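Local coordinates for CMP-sialic acid transporter 1 (Zea mays, PDB 6I1R), which probably carries CMP-sialic acid from the cytoplasm into the Golgi in exchange for CMP, and is caught here with CMP bound in an outward-facing conformation, at residues Ala41-Leu46 against Phe201-Asn206; Ala8-Leu13 against Leu248-Leu253; Arg64-Trp69 against Asn187-Tyr192. The protein carries 5 engineered substitutions. All coordinates share one frame; numbering follows the deposited sequence.

Interaction 1: Ala41-Leu46 against Phe201-Asn206. With C5P (cytidine-5'-monophosphate), chain D.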
loop_
_atom_site.group_PDB
_atom_site.type_symbol
_atom_site.label_atom_id
_atom_site.label_comp_id
_atom_site.label_asym_id
_atom_site.label_seq_id
_atom_site.Cartn_x
_atom_site.Cartn_y
_atom_site.Cartn_z
ATOM N N ALA B 41 3.185 -18.268 4.536
ATOM C CA ALA B 41 4.118 -18.866 3.581
ATOM C C ALA B 41 5.081 -19.808 4.313
ATOM O O ALA B 41 5.371 -20.893 3.819
ATOM C CB ALA B 41 4.862 -17.791 2.827
ATOM N N GLU B 42 5.562 -19.391 5.484
ATOM C CA GLU B 42 6.456 -20.223 6.297
ATOM C C GLU B 42 5.687 -21.439 6.828
ATOM O O GLU B 42 6.199 -22.559 6.802
ATOM C CB GLU B 42 7.052 -19.423 7.458
ATOM C CG GLU B 42 8.263 -18.592 7.072
ATOM C CD GLU B 42 9.489 -19.399 6.683
ATOM O OE1 GLU B 42 10.320 -19.678 7.570
ATOM O OE2 GLU B 42 9.610 -19.745 5.490
ATOM N N LEU B 43 4.465 -21.210 7.304
ATOM C CA LEU B 43 3.633 -22.290 7.841
ATOM C C LEU B 43 3.433 -23.365 6.763
ATOM O O LEU B 43 3.484 -24.560 7.056
ATOM C CB LEU B 43 2.292 -21.716 8.316
ATOM C CG LEU B 43 1.692 -22.380 9.555
ATOM C CD1 LEU B 43 2.531 -22.087 10.790
ATOM C CD2 LEU B 43 0.256 -21.929 9.769
ATOM N N PHE B 44 3.224 -22.926 5.523
ATOM C CA PHE B 44 3.082 -23.825 4.371
ATOM C C PHE B 44 4.356 -24.662 4.193
ATOM O O PHE B 44 4.272 -25.871 3.989
ATOM C CB PHE B 44 2.754 -23.016 3.111
ATOM C CG PHE B 44 2.724 -23.800 1.822
ATOM C CD1 PHE B 44 1.562 -24.427 1.398
ATOM C CD2 PHE B 44 3.852 -23.893 1.021
ATOM C CE1 PHE B 44 1.535 -25.140 0.209
ATOM C CE2 PHE B 44 3.824 -24.606 -0.168
ATOM C CZ PHE B 44 2.664 -25.228 -0.573
ATOM N N LYS B 45 5.523 -24.024 4.268
ATOM C CA LYS B 45 6.806 -24.712 4.066
ATOM C C LYS B 45 7.089 -25.661 5.238
ATOM O O LYS B 45 7.560 -26.782 5.029
ATOM C CB LYS B 45 7.945 -23.699 3.910
ATOM C CG LYS B 45 7.948 -22.936 2.591
ATOM C CD LYS B 45 8.312 -21.468 2.720
ATOM C CE LYS B 45 9.798 -21.196 2.653
ATOM N NZ LYS B 45 10.076 -19.771 2.353
ATOM N N LEU B 46 6.815 -25.200 6.458
ATOM C CA LEU B 46 7.050 -26.000 7.663
ATOM C C LEU B 46 6.183 -27.264 7.633
ATOM O O LEU B 46 6.652 -28.345 7.992
ATOM C CB LEU B 46 6.738 -25.158 8.905
ATOM C CG LEU B 46 6.611 -25.936 10.215
ATOM C CD1 LEU B 46 7.917 -26.630 10.566
ATOM C CD2 LEU B 46 6.169 -25.022 11.346
ATOM N N PHE B 201 11.732 -22.149 13.324
ATOM C CA PHE B 201 12.245 -20.900 13.884
ATOM C C PHE B 201 11.697 -19.706 13.092
ATOM O O PHE B 201 11.403 -18.659 13.672
ATOM C CB PHE B 201 13.775 -20.916 13.916
ATOM C CG PHE B 201 14.362 -21.804 14.984
ATOM C CD1 PHE B 201 14.127 -21.544 16.326
ATOM C CD2 PHE B 201 15.148 -22.897 14.652
ATOM C CE1 PHE B 201 14.663 -22.360 17.312
ATOM C CE2 PHE B 201 15.685 -23.709 15.641
ATOM C CZ PHE B 201 15.443 -23.439 16.968
ATOM N N GLY B 202 11.551 -19.869 11.779
ATOM C CA GLY B 202 10.948 -18.837 10.934
ATOM C C GLY B 202 9.510 -18.544 11.332
ATOM O O GLY B 202 9.120 -17.380 11.436
ATOM N N VAL B 203 8.725 -19.597 11.553
ATOM C CA VAL B 203 7.344 -19.449 12.025
ATOM C C VAL B 203 7.363 -18.700 13.364
ATOM O O VAL B 203 6.664 -17.704 13.525
ATOM C CB VAL B 203 6.626 -20.811 12.137
ATOM C CG1 VAL B 203 5.474 -20.788 13.132
ATOM C CG2 VAL B 203 6.139 -21.295 10.779
ATOM N N ILE B 204 8.182 -19.174 14.299
ATOM C CA ILE B 204 8.283 -18.576 15.636
ATOM C C ILE B 204 8.574 -17.074 15.502
ATOM O O ILE B 204 7.875 -16.251 16.094
ATOM C CB ILE B 204 9.352 -19.301 16.486
ATOM C CG1 ILE B 204 8.921 -20.729 16.837
ATOM C CG2 ILE B 204 9.694 -18.503 17.736
ATOM C CD1 ILE B 204 10.072 -21.670 17.110
ATOM N N PHE B 205 9.587 -16.723 14.711
ATOM C CA PHE B 205 10.050 -15.330 14.627
ATOM C C PHE B 205 9.029 -14.467 13.872
ATOM O O PHE B 205 8.732 -13.357 14.313
ATOM C CB PHE B 205 11.440 -15.254 13.989
ATOM C CG PHE B 205 12.588 -15.394 14.958
ATOM C CD1 PHE B 205 12.746 -16.547 15.713
ATOM C CD2 PHE B 205 13.516 -14.376 15.110
ATOM C CE1 PHE B 205 13.805 -16.674 16.601
ATOM C CE2 PHE B 205 14.575 -14.505 15.997
ATOM C CZ PHE B 205 14.716 -15.653 16.741
ATOM N N ASN B 206 8.502 -14.962 12.749
ATOM C CA ASN B 206 7.401 -14.287 12.035
ATOM C C ASN B 206 6.274 -13.942 13.016
ATOM O O ASN B 206 5.694 -12.858 12.953
ATOM C CB ASN B 206 6.816 -15.145 10.907
ATOM C CG ASN B 206 7.410 -14.855 9.546
ATOM O OD1 ASN B 206 8.212 -15.631 9.034
ATOM N ND2 ASN B 206 7.012 -13.747 8.942
HETATM O O3P C5P D . 11.266 -17.131 4.779
HETATM P P C5P D . 11.690 -15.780 5.300
HETATM O O1P C5P D . 13.051 -15.330 4.825
HETATM O O2P C5P D . 10.621 -14.717 5.222
HETATM O "O5'" C5P D . 11.890 -16.019 6.880
HETATM C "C5'" C5P D . 11.060 -15.345 7.825
HETATM C "C4'" C5P D . 11.923 -14.477 8.729
HETATM O "O4'" C5P D . 12.023 -13.159 8.181
HETATM C "C3'" C5P D . 11.322 -14.360 10.123
HETATM O "O3'" C5P D . 12.206 -14.953 11.083
HETATM C "C2'" C5P D . 11.100 -12.873 10.365
HETATM O "O2'" C5P D . 11.827 -12.380 11.498
HETATM C "C1'" C5P D . 11.573 -12.164 9.105
HETATM N N1 C5P D . 10.467 -11.401 8.521
HETATM C C2 C5P D . 9.984 -10.249 9.175
HETATM N N3 C5P D . 8.965 -9.541 8.643
HETATM C C4 C5P D . 8.399 -9.932 7.480
HETATM C C5 C5P D . 8.864 -11.065 6.825
HETATM C C6 C5P D . 9.913 -11.795 7.370
HETATM O O2 C5P D . 10.503 -9.881 10.252
HETATM N N4 C5P D . 7.376 -9.216 6.952
#
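Glu42 reaches Gly202 through its first two torsions: CG leaves anti to the carbonyl carbon (chi1 -83°), and one bend at chi2 (-67°) brings the carboxylate over the neighbouring helix, with OE1 3.5 Å from Gly202 CA. Segments 41-46 and 201-206, on helices 37-59 and 191-216, run antiparallel at 158° in the all-helical fold of a nucleotide-sugar transporter, and one side of their junction lines the CMP pocket. Glycine suits position 202 because a beta carbon there would point into the carboxylate.

Away from the nucleotide the contact is apolar. Val203 CG2, the branch anti to its carbonyl carbon, touches two leucines, 3.7 Å from Leu43 CD1 and 3.8 Å from Leu46 CD2. Leu46 crosses the valine at about a right angle, while the CB of Glu42 also rests on CG2, so the acid adds its aliphatic stem to the apolar seam. Apolar branched side chains suit this seam because they bring no polar group into it. The side chain of Asn206, one helical turn beyond Gly202, crosses that of Glu42 at about a right angle, next to the nucleotide.

Glu42 is joined to Lys45, one turn on, by a salt bridge, OE2 to NZ at 3.2 Å, whose hydrogen bond is weak. Were an alanine to stand at Glu42, Lys45 would probably lose its carboxylate mate, its ammonium would be freer to turn, and a gap would open over Gly202. The positive charge probably offsets the crowding of carboxylate and phosphate: Lys45 NZ lies 3.8 Å from O3P of CMP.

Interaction 2: Ala8-Leu13 against Leu248-Leu253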
loop_
_atom_site.group_PDB
_atom_site.type_symbol
_atom_site.label_atom_id
_atom_site.label_comp_id
_atom_site.label_asym_id
_atom_site.label_seq_id
_atom_site.Cartn_x
_atom_site.Cartn_y
_atom_site.Cartn_z
ATOM N N ALA B 8 15.636 -23.381 -13.187
ATOM C CA ALA B 8 14.747 -22.871 -14.233
ATOM C C ALA B 8 13.321 -22.746 -13.685
ATOM O O ALA B 8 12.629 -21.765 -13.960
ATOM C CB ALA B 8 14.795 -23.778 -15.439
ATOM N N LEU B 9 12.895 -23.745 -12.913
ATOM C CA LEU B 9 11.555 -23.762 -12.325
ATOM C C LEU B 9 11.427 -22.631 -11.297
ATOM O O LEU B 9 10.382 -21.987 -11.214
ATOM C CB LEU B 9 11.302 -25.131 -11.684
ATOM C CG LEU B 9 9.924 -25.331 -11.053
ATOM C CD1 LEU B 9 8.816 -25.163 -12.084
ATOM C CD2 LEU B 9 9.830 -26.695 -10.387
ATOM N N LEU B 10 12.483 -22.398 -10.522
ATOM C CA LEU B 10 12.501 -21.292 -9.562
ATOM C C LEU B 10 12.340 -19.964 -10.312
ATOM O O LEU B 10 11.614 -19.086 -9.859
ATOM C CB LEU B 10 13.808 -21.324 -8.760
ATOM C CG LEU B 10 13.994 -20.198 -7.742
ATOM C CD1 LEU B 10 12.829 -20.140 -6.766
ATOM C CD2 LEU B 10 15.305 -20.362 -6.990
ATOM N N THR B 11 13.008 -19.831 -11.456
ATOM C CA THR B 11 12.878 -18.632 -12.289
ATOM C C THR B 11 11.417 -18.470 -12.726
ATOM O O THR B 11 10.841 -17.391 -12.580
ATOM C CB THR B 11 13.829 -18.683 -13.493
ATOM O OG1 THR B 11 15.159 -18.805 -12.991
ATOM C CG2 THR B 11 13.730 -17.466 -14.384
ATOM N N ILE B 12 10.823 -19.542 -13.246
ATOM C CA ILE B 12 9.432 -19.503 -13.697
ATOM C C ILE B 12 8.533 -19.079 -12.527
ATOM O O ILE B 12 7.691 -18.197 -12.690
ATOM C CB ILE B 12 9.000 -20.859 -14.299
ATOM C CG1 ILE B 12 9.712 -21.153 -15.624
ATOM C CG2 ILE B 12 7.486 -20.937 -14.452
ATOM C CD1 ILE B 12 9.447 -20.140 -16.719
ATOM N N LEU B 13 8.725 -19.679 -11.355
ATOM C CA LEU B 13 7.807 -19.448 -10.234
ATOM C C LEU B 13 8.148 -18.142 -9.500
ATOM O O LEU B 13 7.249 -17.521 -8.946
ATOM C CB LEU B 13 7.839 -20.651 -9.283
ATOM C CG LEU B 13 7.156 -21.921 -9.797
ATOM C CD1 LEU B 13 7.268 -23.045 -8.780
ATOM C CD2 LEU B 13 5.695 -21.666 -10.139
ATOM N N LEU B 248 10.786 -23.547 -0.961
ATOM C CA LEU B 248 11.227 -24.947 -0.849
ATOM C C LEU B 248 12.325 -25.223 -1.884
ATOM O O LEU B 248 13.267 -25.976 -1.616
ATOM C CB LEU B 248 10.037 -25.892 -1.055
ATOM C CG LEU B 248 8.992 -25.912 0.063
ATOM C CD1 LEU B 248 7.815 -26.796 -0.319
ATOM C CD2 LEU B 248 9.600 -26.376 1.379
ATOM N N LEU B 249 12.192 -24.612 -3.058
ATOM C CA LEU B 249 13.184 -24.767 -4.120
ATOM C C LEU B 249 14.496 -24.102 -3.690
ATOM O O LEU B 249 15.574 -24.639 -3.943
ATOM C CB LEU B 249 12.652 -24.151 -5.419
ATOM C CG LEU B 249 11.361 -24.760 -5.966
ATOM C CD1 LEU B 249 10.871 -23.980 -7.176
ATOM C CD2 LEU B 249 11.547 -26.227 -6.322
ATOM N N VAL B 250 14.398 -22.950 -3.030
ATOM C CA VAL B 250 15.587 -22.257 -2.536
ATOM C C VAL B 250 16.339 -23.199 -1.586
ATOM O O VAL B 250 17.561 -23.313 -1.675
ATOM C CB VAL B 250 15.236 -20.916 -1.858
ATOM C CG1 VAL B 250 16.419 -20.333 -1.097
ATOM C CG2 VAL B 250 14.702 -19.904 -2.860
ATOM N N SER B 251 15.605 -23.886 -0.711
ATOM C CA SER B 251 16.217 -24.810 0.246
ATOM C C SER B 251 16.892 -25.962 -0.509
ATOM O O SER B 251 18.037 -26.311 -0.222
ATOM C CB SER B 251 15.208 -25.319 1.247
ATOM O OG SER B 251 15.839 -25.653 2.476
ATOM N N TRP B 252 16.186 -26.531 -1.485
ATOM C CA TRP B 252 16.760 -27.586 -2.322
ATOM C C TRP B 252 18.129 -27.133 -2.847
ATOM O O TRP B 252 19.114 -27.872 -2.750
ATOM C CB TRP B 252 15.808 -27.962 -3.468
ATOM C CG TRP B 252 16.176 -29.242 -4.154
ATOM C CD1 TRP B 252 15.647 -30.480 -3.927
ATOM C CD2 TRP B 252 17.180 -29.418 -5.170
ATOM N NE1 TRP B 252 16.245 -31.409 -4.734
ATOM C CE2 TRP B 252 17.191 -30.789 -5.505
ATOM C CE3 TRP B 252 18.067 -28.555 -5.824
ATOM C CZ2 TRP B 252 18.054 -31.310 -6.469
ATOM C CZ3 TRP B 252 18.918 -29.070 -6.776
ATOM C CH2 TRP B 252 18.910 -30.429 -7.092
ATOM N N LEU B 253 18.182 -25.909 -3.373
ATOM C CA LEU B 253 19.406 -25.357 -3.978
ATOM C C LEU B 253 20.451 -25.059 -2.895
ATOM O O LEU B 253 21.650 -25.161 -3.156
ATOM C CB LEU B 253 19.064 -24.083 -4.760
ATOM C CG LEU B 253 18.293 -24.281 -6.066
ATOM C CD1 LEU B 253 17.913 -22.938 -6.671
ATOM C CD2 LEU B 253 19.098 -25.098 -7.065
#
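Leu10 and Leu253 meet methyl to methyl, CD2 of Leu10 lying 3.7 Å from CD1 of Leu253. The same CD2 is 4.2 Å from Val250 CG2, so this branch is shared by two residues of the partner helix, while the other branch, CD1, approaches CB of Leu249. Leu10 owes this spread to its extended first torsion: with CG opposite the backbone N (chi1 178°) the isobutyl group is carried forward and the two methyls fork over the 248-253 segment.

Leu249 returns the contact. Its CD1 sits 3.9 Å from CA of Leu10, against the helix backbone, with Leu13 CD1 4.1 Å and Leu9 CG 4.2 Å away. Leu13 crosses it at about a right angle. Each of the two central leucines thus touches three residues of the opposite segment: Leu249 meets Leu9, Leu10 and Leu13, and Leu10 meets Leu249, Val250 and Leu253. This is an antiparallel packing of helices 3-24 and 234-256, the latter predicted to span the membrane, in a transporter of the drug/metabolite transporter clan; the axes of segments 8-13 and 248-253 approach to 10.2 Å at 154°. Leucine fits such an interface because its flexible, forked end can adapt to the grooves of a helix without any polar group to satisfy; no hydrogen bond crosses here.

Further out, helix 259-279 covers one flank, where Ser265 touches Leu10, Val261 touches Leu253, and the hydroxyl of Thr11 is hydrogen-bonded to the carbonyl of Ser265. On helix 234-256 itself, Asn242 and Thr246 extend the surface on which Leu13 rests. Ser251, on another side of that helix, hydrogen-bonds through OG to Asn195 of helix 191-216.

Interaction 3: Arg64-Trp69 against Asn187-Tyr192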
loop_
_atom_site.group_PDB
_atom_site.type_symbol
_atom_site.label_atom_id
_atom_site.label_comp_id
_atom_site.label_asym_id
_atom_site.label_seq_id
_atom_site.Cartn_x
_atom_site.Cartn_y
_atom_site.Cartn_z
ATOM N N ARG B 64 18.504 -39.630 8.001
ATOM C CA ARG B 64 19.550 -38.931 8.745
ATOM C C ARG B 64 18.944 -37.682 9.400
ATOM O O ARG B 64 18.349 -36.845 8.717
ATOM C CB ARG B 64 20.708 -38.573 7.808
ATOM C CG ARG B 64 21.299 -39.758 7.055
ATOM C CD ARG B 64 22.396 -40.466 7.827
ATOM N NE ARG B 64 23.689 -39.807 7.698
ATOM C CZ ARG B 64 24.812 -40.238 8.261
ATOM N NH1 ARG B 64 24.796 -41.305 9.039
ATOM N NH2 ARG B 64 25.949 -39.601 8.041
ATOM N N MET B 65 19.092 -37.576 10.719
ATOM C CA MET B 65 18.459 -36.513 11.504
ATOM C C MET B 65 19.298 -36.237 12.757
ATOM O O MET B 65 19.389 -37.083 13.646
ATOM C CB MET B 65 17.047 -36.913 11.943
ATOM C CG MET B 65 16.039 -36.960 10.815
ATOM S SD MET B 65 14.334 -37.038 11.419
ATOM C CE MET B 65 14.333 -38.646 12.208
ATOM N N THR B 66 19.889 -35.050 12.827
ATOM C CA THR B 66 20.699 -34.664 13.974
ATOM C C THR B 66 19.798 -33.933 14.978
ATOM O O THR B 66 19.383 -32.802 14.736
ATOM C CB THR B 66 21.903 -33.827 13.527
ATOM O OG1 THR B 66 22.512 -34.496 12.422
ATOM C CG2 THR B 66 22.924 -33.624 14.625
ATOM N N LYS B 67 19.504 -34.594 16.096
ATOM C CA LYS B 67 18.545 -34.081 17.078
ATOM C C LYS B 67 19.262 -33.275 18.171
ATOM O O LYS B 67 18.603 -32.685 19.028
ATOM C CB LYS B 67 17.765 -35.243 17.703
ATOM N N GLU B 68 20.593 -33.232 18.136
ATOM C CA GLU B 68 21.380 -32.661 19.233
ATOM C C GLU B 68 21.326 -31.130 19.170
ATOM O O GLU B 68 21.551 -30.534 18.114
ATOM C CB GLU B 68 22.823 -33.164 19.168
ATOM C CG GLU B 68 22.942 -34.675 19.283
ATOM C CD GLU B 68 23.207 -35.401 17.974
ATOM O OE1 GLU B 68 24.235 -35.108 17.335
ATOM O OE2 GLU B 68 22.388 -36.267 17.601
ATOM N N TRP B 69 21.059 -30.509 20.320
ATOM C CA TRP B 69 20.848 -29.061 20.410
ATOM C C TRP B 69 22.077 -28.303 19.890
ATOM O O TRP B 69 21.954 -27.165 19.449
ATOM C CB TRP B 69 20.503 -28.649 21.846
ATOM C CG TRP B 69 20.098 -27.213 21.977
ATOM C CD1 TRP B 69 20.797 -26.209 22.580
ATOM C CD2 TRP B 69 18.894 -26.611 21.466
ATOM N NE1 TRP B 69 20.108 -25.029 22.494
ATOM C CE2 TRP B 69 18.939 -25.243 21.813
ATOM C CE3 TRP B 69 17.786 -27.092 20.761
ATOM C CZ2 TRP B 69 17.918 -24.357 21.474
ATOM C CZ3 TRP B 69 16.777 -26.216 20.428
ATOM C CH2 TRP B 69 16.844 -24.868 20.780
ATOM N N ASN B 187 25.741 -30.691 7.229
ATOM C CA ASN B 187 25.192 -31.963 7.704
ATOM C C ASN B 187 24.950 -32.909 6.522
ATOM O O ASN B 187 24.772 -32.482 5.380
ATOM C CB ASN B 187 23.873 -31.774 8.462
ATOM C CG ASN B 187 24.042 -31.550 9.950
ATOM O OD1 ASN B 187 25.158 -31.418 10.449
ATOM N ND2 ASN B 187 22.933 -31.509 10.670
ATOM N N ASN B 188 24.899 -34.197 6.843
ATOM C CA ASN B 188 24.524 -35.241 5.889
ATOM C C ASN B 188 23.039 -35.575 6.096
ATOM O O ASN B 188 22.582 -36.667 5.752
ATOM C CB ASN B 188 25.445 -36.464 6.005
ATOM C CG ASN B 188 26.276 -36.481 7.273
ATOM O OD1 ASN B 188 25.739 -36.491 8.380
ATOM N ND2 ASN B 188 27.591 -36.477 7.124
ATOM N N ASP B 189 22.278 -34.605 6.604
ATOM C CA ASP B 189 20.934 -34.847 7.140
ATOM C C ASP B 189 19.908 -34.805 6.000
ATOM O O ASP B 189 20.249 -34.522 4.849
ATOM C CB ASP B 189 20.589 -33.833 8.238
ATOM C CG ASP B 189 20.973 -34.274 9.642
ATOM O OD1 ASP B 189 21.909 -35.087 9.774
ATOM O OD2 ASP B 189 20.334 -33.791 10.598
ATOM N N SER B 190 18.655 -35.098 6.341
ATOM C CA SER B 190 17.550 -35.077 5.384
ATOM C C SER B 190 17.136 -33.630 5.093
ATOM O O SER B 190 17.016 -32.816 6.007
ATOM C CB SER B 190 16.380 -35.879 5.896
ATOM O OG SER B 190 15.340 -35.933 4.932
ATOM N N LEU B 191 16.896 -33.333 3.818
ATOM C CA LEU B 191 16.437 -32.007 3.396
ATOM C C LEU B 191 15.185 -31.616 4.192
ATOM O O LEU B 191 15.054 -30.474 4.636
ATOM C CB LEU B 191 16.145 -32.034 1.891
ATOM C CG LEU B 191 15.642 -30.723 1.284
ATOM C CD1 LEU B 191 16.649 -29.602 1.495
ATOM C CD2 LEU B 191 15.337 -30.888 -0.197
ATOM N N TYR B 192 14.288 -32.580 4.381
ATOM C CA TYR B 192 12.980 -32.327 4.980
ATOM C C TYR B 192 13.117 -32.074 6.488
ATOM O O TYR B 192 12.303 -31.352 7.060
ATOM C CB TYR B 192 12.030 -33.492 4.688
ATOM C CG TYR B 192 11.900 -33.844 3.227
ATOM C CD1 TYR B 192 11.558 -32.883 2.289
ATOM C CD2 TYR B 192 12.118 -35.137 2.778
ATOM C CE1 TYR B 192 11.437 -33.195 0.944
ATOM C CE2 TYR B 192 12.000 -35.466 1.437
ATOM C CZ TYR B 192 11.659 -34.492 0.516
ATOM O OH TYR B 192 11.542 -34.804 -0.809
#
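The carboxylate of Asp189 is held by two donors of one residue: the backbone N of Thr66 gives a hydrogen bond to OD2 at 2.6 Å, and the hydroxyl OG1 of Thr66 gives another to OD1 at 2.8 Å. Both donors come on the syn side of their oxygens, lifted 26° and 21° out of the carboxylate plane, so threonine meets the acid as a two-pronged partner somewhat off its plane. Thr66 can do this because OG1 lies anti to its carbonyl carbon and beside its own N (chi1 -47°), turning hydroxyl and amide to the same carboxylate. The two side chains cross at about a right angle.

A backbone bond fastens the other end of the contact, from Ser190 N to Arg64 O at 3.0 Å. The Arg64 side chain then bends at chi2 and chi3 and crosses that of Asn188 at a slant. Its CB is 3.4 Å from the carbonyl O of Asn188, which lies at the edge of the guanidinium and in its plane; the guanidinium and the Asn188 amide are tilted well apart. The long, surface-lying arginine thus packs its methylenes on the Asn188 backbone.

The arrangement joins the loop between helices 37-59 and 69-72 to the start of helix 191-216. Ser190 is the N-cap residue of that helix, and its OG is hydrogen-bonded to Glu56, while the carbonyl of Asp189 accepts from Lys255. A buried carboxylate so supplied with donors, next to the amino end of a helix and with Arg64 NE 5.5 Å from OD1, is likely to remain ionised.

In the fold
The three contacts are nested along the chain: 8-13 with 248-253 encloses 41-46 with 201-206, which in turn encloses 64-69 with 187-192. Interactions 1 and 3 share helix 191-216, the first midway along it at the nucleotide, the second at its amino end, with centres 19 Å apart. Interaction 2 lies 18 Å from interaction 1 and 22 Å from interaction 3, centre to centre, yet touches both: Leu248 packs against Lys45, and Trp252 against Leu191. Helix 234-256 therefore stands beside both other contacts. Together they tie helices 3-24, 37-59, 191-216 and 234-256 into one bundle, with the CMP site on one side and a loop anchor at its edge.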